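Local coordinates for glutamate racemase (Francisella tularensis subsp. tularensis, PDB 3OUT), which belongs to the Asp/Glu/hydantoin racemase family, a two-sheet alpha/beta protein, and carries D-glutamic acid bound in a pocket, at residues 60-65 against 86-91; 70-75 against 217-222. All coordinates share one frame; numbering follows the deposited sequence. Where two conformers were deposited one is given.

Interaction 1: 60-65 against 86-91; sequences QTAKFL and DIVQEI
Ile91 and Ala62 meet because the first torsion of Ile91 (chi1 -67°) sets CG2 anti to the backbone N and CG1 beside it, while its second keeps CD1 extended from CA (chi2 160°). Both branches then reach the methyl of Ala62. Ile91 CG2 comes within 3.8 Å of Ala62 CB, and Ile91 CD1 follows at 3.9 Å from Ala62 CB, so two methyls of one side chain rest against the alanine methyl from the same side. The same two methyls serve Lys63, which leaves its helix with CG beside the backbone N and then runs extended, crossing Ile91 at about a right angle. Lys63 CG lies 3.9 Å from Ile91 CG2, and Lys63 CE lies 3.9 Å from Ile91 CD1. The lysine thus lays its aliphatic stem across the isoleucine on the solvent-exposed side of the helix pair, where it also touches Tyr268. Helices 51-67 and 78-92 flank strand 72-75 in sequence and lie side by side on one face of the six-stranded parallel sheet, as consecutive beta-alpha-beta connections of an alpha/beta domain with flavodoxin-like order in its first four strands. Their segments run in nearly the same direction, crossing at -28° with axes 9.2 Å apart. Alanine at the point of closest backbone approach suits this spacing: the CA atoms of Ala62 and Val88 are 5.7 Å apart. Toward the sheet the contact is looser, with Val88 CG1 at 4.2 Å from Ala62 CB. Both of these buried residues also pack on Phe13 of strand 10-14, which fills in beneath the helix pair. No hydrogen bond joins the two segments; the touching is through aliphatic carbons. Ala59, a turn before Lys63, touches Ile91 and Ile87, and Ile87 also reaches Gln55.

Interaction 2: 70-75 against 217-222; sequences VKAIII and SLLFEN
Lys71 meets Leu219 where strand 72-75 of the six-stranded parallel sheet is covered by helix 208-221, one outer layer of the alpha/beta sandwich. The lysine CB points toward the helix, and a first torsion of 60° puts CG between the backbone N and the carbonyl carbon. From there the chain runs extended and crosses the leucine at about a right angle. Its carbons close in step by step on one branch: Lys71 CB is still 5.3 Å from Leu219 CD2, CG of Lys71 is 4.4 Å from that CD2, CD of Lys71 is 4.2 Å from it, and CE of Lys71 comes nearest at 4.1 Å. The tip then turns to polar company, NZ forming a salt bridge with Glu33 OE1 and hydrogen bonds to the carbonyl oxygens of Leu224 and Asp6. Three partners so satisfy a buried ammonium group, and probably favour its charged form. Leu219 is also packed against Ile10, Leu224 and Leu225, and the helix continues along the strand through Leu215 on Ala72 and Ala211 on Ile74. Ala72 supplies the second contact to the same leucine branch, its CB lying 4.5 Å from Leu219 CD2.

How the interactions relate
The two interactions lie on opposite faces of the same six-stranded parallel sheet. Interaction 1 is helix against helix within one layer, partly buried and shading out to solvent at its lysine; interaction 2 is strand against helix, smaller and wholly buried. Each uses lysine carbons against a branched aliphatic residue, yet the buried lysine has its amino group satisfied outside the contact, whereas the other lies on the exposed side of its helix. Strand 72-75, part of interaction 2, is the chain link between the two helices of interaction 1. They touch at two places: Ile75 CD1 4.1 Å from Val88 CB, on the face turned away from helix 208-221, and Val70 CG1 3.8 Å from Leu65 O.

Interaction 1: 60-65 against 86-91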
loop_
_atom_site.group_PDB
_atom_site.type_symbol
_atom_site.label_atom_id
_atom_site.label_comp_id
_atom_site.label_asym_id
_atom_site.label_seq_id
_atom_site.Cartn_x
_atom_site.Cartn_y
_atom_site.Cartn_z
ATOM N N GLN B 60 9.630 2.576 -1.484
ATOM C CA GLN B 60 8.799 3.526 -0.790
ATOM C C GLN B 60 9.478 4.037 0.487
ATOM O O GLN B 60 9.530 5.246 0.716
ATOM C CB GLN B 60 7.448 2.888 -0.434
ATOM C CG GLN B 60 6.598 2.455 -1.651
ATOM C CD GLN B 60 5.278 1.960 -1.180
ATOM O OE1 GLN B 60 5.193 0.889 -0.613
ATOM N NE2 GLN B 60 4.217 2.767 -1.370
ATOM N N THR B 61 10.010 3.120 1.307
ATOM C CA THR B 61 10.684 3.492 2.565
ATOM C C THR B 61 11.908 4.352 2.237
ATOM O O THR B 61 12.170 5.320 2.910
ATOM C CB THR B 61 11.088 2.278 3.380
ATOM O OG1 THR B 61 9.885 1.587 3.752
ATOM C CG2 THR B 61 11.857 2.682 4.652
ATOM N N ALA B 62 12.651 3.995 1.217
ATOM C CA ALA B 62 13.821 4.779 0.814
ATOM C C ALA B 62 13.455 6.201 0.502
ATOM O O ALA B 62 14.107 7.147 0.989
ATOM C CB ALA B 62 14.569 4.133 -0.386
ATOM N N LYS B 63 12.378 6.386 -0.271
ATOM C CA LYS B 63 11.947 7.729 -0.621
ATOM C C LYS B 63 11.516 8.494 0.630
ATOM O O LYS B 63 11.794 9.690 0.759
ATOM C CB LYS B 63 10.849 7.697 -1.690
ATOM C CG LYS B 63 11.387 7.139 -2.991
ATOM C CD LYS B 63 10.285 6.831 -4.010
ATOM C CE LYS B 63 10.850 6.084 -5.209
ATOM N NZ LYS B 63 9.767 5.782 -6.270
ATOM N N PHE B 64 10.796 7.840 1.545
ATOM C CA PHE B 64 10.395 8.494 2.771
ATOM C C PHE B 64 11.623 8.977 3.530
ATOM O O PHE B 64 11.658 10.108 4.008
ATOM C CB PHE B 64 9.561 7.531 3.648
ATOM C CG PHE B 64 9.111 8.132 4.939
ATOM C CD1 PHE B 64 9.957 8.210 6.021
ATOM C CD2 PHE B 64 7.834 8.657 5.056
ATOM C CE1 PHE B 64 9.542 8.770 7.198
ATOM C CE2 PHE B 64 7.415 9.234 6.245
ATOM C CZ PHE B 64 8.278 9.272 7.323
ATOM N N LEU B 65 12.647 8.144 3.656
ATOM C CA LEU B 65 13.809 8.553 4.457
ATOM C C LEU B 65 14.585 9.687 3.808
ATOM O O LEU B 65 15.070 10.578 4.504
ATOM C CB LEU B 65 14.730 7.356 4.702
ATOM C CG LEU B 65 14.226 6.350 5.726
ATOM C CD1 LEU B 65 15.077 5.095 5.767
ATOM C CD2 LEU B 65 14.083 6.964 7.150
ATOM N N ASP B 86 20.345 -2.407 -4.009
ATOM C CA ASP B 86 20.618 -1.530 -5.134
ATOM C C ASP B 86 19.494 -0.529 -5.396
ATOM O O ASP B 86 19.777 0.613 -5.737
ATOM C CB ASP B 86 20.913 -2.357 -6.393
ATOM C CG ASP B 86 22.284 -3.053 -6.336
ATOM O OD1 ASP B 86 23.126 -2.764 -5.442
ATOM O OD2 ASP B 86 22.515 -3.910 -7.206
ATOM N N ILE B 87 18.244 -0.970 -5.235
ATOM C CA ILE B 87 17.063 -0.103 -5.316
ATOM C C ILE B 87 17.230 1.049 -4.329
ATOM O O ILE B 87 17.023 2.216 -4.669
ATOM C CB ILE B 87 15.768 -0.904 -4.931
ATOM C CG1 ILE B 87 15.395 -1.959 -6.028
ATOM C CG2 ILE B 87 14.587 0.035 -4.633
ATOM C CD1 ILE B 87 14.851 -1.350 -7.261
ATOM N N VAL B 88 17.635 0.723 -3.099
ATOM C CA VAL B 88 17.790 1.751 -2.036
ATOM C C VAL B 88 18.951 2.708 -2.337
ATOM O O VAL B 88 18.801 3.919 -2.215
ATOM C CB VAL B 88 17.954 1.124 -0.621
ATOM C CG1 VAL B 88 18.220 2.217 0.461
ATOM C CG2 VAL B 88 16.699 0.302 -0.258
ATOM N N GLN B 89 20.096 2.144 -2.713
ATOM C CA GLN B 89 21.267 2.926 -3.114
ATOM C C GLN B 89 20.961 3.909 -4.258
ATOM O O GLN B 89 21.419 5.065 -4.234
ATOM C CB GLN B 89 22.430 1.967 -3.453
ATOM C CG GLN B 89 23.122 1.414 -2.192
ATOM C CD GLN B 89 24.178 0.329 -2.436
ATOM O OE1 GLN B 89 24.377 -0.151 -3.558
ATOM N NE2 GLN B 89 24.811 -0.105 -1.354
ATOM N N GLU B 90 20.169 3.471 -5.234
ATOM C CA GLU B 90 19.839 4.281 -6.405
ATOM C C GLU B 90 19.001 5.490 -6.013
ATOM O O GLU B 90 19.184 6.594 -6.524
ATOM C CB GLU B 90 19.089 3.452 -7.445
ATOM C CG GLU B 90 18.988 4.144 -8.775
ATOM C CD GLU B 90 20.346 4.222 -9.486
ATOM O OE1 GLU B 90 20.604 5.259 -10.132
ATOM O OE2 GLU B 90 21.156 3.259 -9.391
ATOM N N ILE B 91 18.055 5.265 -5.114
ATOM C CA ILE B 91 17.254 6.355 -4.553
ATOM C C ILE B 91 18.064 7.286 -3.644
ATOM O O ILE B 91 17.857 8.502 -3.689
ATOM C CB ILE B 91 16.006 5.773 -3.806
ATOM C CG1 ILE B 91 15.094 5.125 -4.838
ATOM C CG2 ILE B 91 15.227 6.853 -3.007
ATOM C CD1 ILE B 91 14.098 4.112 -4.265
#

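Interaction 2: 70-75 against 217-222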
loop_
_atom_site.group_PDB
_atom_site.type_symbol
_atom_site.label_atom_id
_atom_site.label_comp_id
_atom_site.label_asym_id
_atom_site.label_seq_id
_atom_site.Cartn_x
_atom_site.Cartn_y
_atom_site.Cartn_z
ATOM N N VAL B 70 18.054 12.490 5.773
ATOM C CA VAL B 70 19.048 11.749 6.556
ATOM C C VAL B 70 20.442 11.953 5.949
ATOM O O VAL B 70 20.556 12.105 4.730
ATOM C CB VAL B 70 18.722 10.249 6.680
ATOM C CG1 VAL B 70 17.382 10.035 7.453
ATOM C CG2 VAL B 70 18.656 9.553 5.294
ATOM N N LYS B 71 21.494 11.876 6.758
ATOM C CA LYS B 71 22.887 11.964 6.219
ATOM C C LYS B 71 23.492 10.620 5.810
ATOM O O LYS B 71 24.495 10.571 5.090
ATOM C CB LYS B 71 23.850 12.648 7.197
ATOM C CG LYS B 71 23.982 11.966 8.517
ATOM C CD LYS B 71 24.872 12.823 9.460
ATOM C CE LYS B 71 24.944 12.236 10.803
ATOM N NZ LYS B 71 25.825 13.149 11.701
ATOM N N ALA B 72 22.864 9.538 6.267
ATOM C CA ALA B 72 23.312 8.176 6.002
ATOM C C ALA B 72 22.146 7.238 6.309
ATOM O O ALA B 72 21.294 7.541 7.131
ATOM C CB ALA B 72 24.538 7.775 6.881
ATOM N N ILE B 73 22.150 6.112 5.637
ATOM C CA ILE B 73 21.188 5.033 5.855
ATOM C C ILE B 73 21.926 3.772 6.252
ATOM O O ILE B 73 22.898 3.436 5.641
ATOM C CB ILE B 73 20.358 4.798 4.599
ATOM C CG1 ILE B 73 19.415 5.982 4.382
ATOM C CG2 ILE B 73 19.516 3.481 4.708
ATOM C CD1 ILE B 73 18.815 6.067 2.994
ATOM N N ILE B 74 21.418 3.068 7.265
ATOM C CA ILE B 74 21.811 1.710 7.514
ATOM C C ILE B 74 20.602 0.807 7.305
ATOM O O ILE B 74 19.554 0.999 7.945
ATOM C CB ILE B 74 22.426 1.532 8.922
ATOM C CG1 ILE B 74 22.644 0.055 9.287
ATOM C CG2 ILE B 74 21.599 2.217 9.996
ATOM C CD1 ILE B 74 23.791 -0.062 10.365
ATOM N N ILE B 75 20.748 -0.166 6.425
ATOM C CA ILE B 75 19.676 -1.187 6.231
ATOM C C ILE B 75 19.885 -2.283 7.269
ATOM O O ILE B 75 20.847 -3.063 7.210
ATOM C CB ILE B 75 19.697 -1.765 4.833
ATOM C CG1 ILE B 75 19.664 -0.644 3.781
ATOM C CG2 ILE B 75 18.542 -2.790 4.690
ATOM C CD1 ILE B 75 19.632 -1.176 2.303
ATOM N N SER B 217 32.509 4.448 11.348
ATOM C CA SER B 217 33.783 4.743 10.684
ATOM C C SER B 217 33.579 5.709 9.542
ATOM O O SER B 217 34.372 6.633 9.361
ATOM C CB SER B 217 34.443 3.477 10.168
ATOM O OG SER B 217 34.817 2.686 11.259
ATOM N N LEU B 218 32.491 5.517 8.788
ATOM C CA LEU B 218 32.187 6.402 7.698
ATOM C C LEU B 218 31.942 7.817 8.185
ATOM O O LEU B 218 32.479 8.761 7.623
ATOM C CB LEU B 218 30.983 5.909 6.897
ATOM C CG LEU B 218 30.646 6.636 5.589
ATOM C CD1 LEU B 218 29.859 5.715 4.630
ATOM C CD2 LEU B 218 29.897 7.931 5.838
ATOM N N LEU B 219 31.110 7.985 9.209
ATOM C CA LEU B 219 30.837 9.352 9.704
ATOM C C LEU B 219 32.090 10.031 10.258
ATOM O O LEU B 219 32.325 11.209 10.038
ATOM C CB LEU B 219 29.764 9.332 10.783
ATOM C CG LEU B 219 28.390 8.869 10.304
ATOM C CD1 LEU B 219 27.450 8.811 11.484
ATOM C CD2 LEU B 219 27.788 9.796 9.241
ATOM N N PHE B 220 32.878 9.272 10.999
ATOM C CA PHE B 220 34.094 9.804 11.594
ATOM C C PHE B 220 35.082 10.232 10.521
ATOM O O PHE B 220 35.613 11.358 10.552
ATOM C CB PHE B 220 34.722 8.751 12.490
ATOM C CG PHE B 220 36.080 9.127 12.990
ATOM C CD1 PHE B 220 36.220 9.952 14.092
ATOM C CD2 PHE B 220 37.216 8.658 12.353
ATOM C CE1 PHE B 220 37.494 10.317 14.550
ATOM C CE2 PHE B 220 38.497 9.013 12.819
ATOM C CZ PHE B 220 38.628 9.830 13.909
ATOM N N GLU B 221 35.342 9.342 9.571
ATOM C CA GLU B 221 36.398 9.612 8.596
ATOM C C GLU B 221 35.985 10.772 7.699
ATOM O O GLU B 221 36.832 11.562 7.256
ATOM C CB GLU B 221 36.731 8.359 7.787
ATOM C CG GLU B 221 37.449 7.246 8.592
ATOM C CD GLU B 221 38.871 7.621 9.094
ATOM O OE1 GLU B 221 39.469 8.587 8.579
ATOM O OE2 GLU B 221 39.377 6.938 10.017
ATOM N N ASN B 222 34.683 10.915 7.471
ATOM C CA ASN B 222 34.174 11.986 6.616
ATOM C C ASN B 222 33.781 13.262 7.363
ATOM O O ASN B 222 33.235 14.181 6.763
ATOM C CB ASN B 222 33.047 11.447 5.721
ATOM C CG ASN B 222 33.561 10.388 4.711
ATOM O OD1 ASN B 222 34.509 10.636 3.969
ATOM N ND2 ASN B 222 32.944 9.220 4.698
#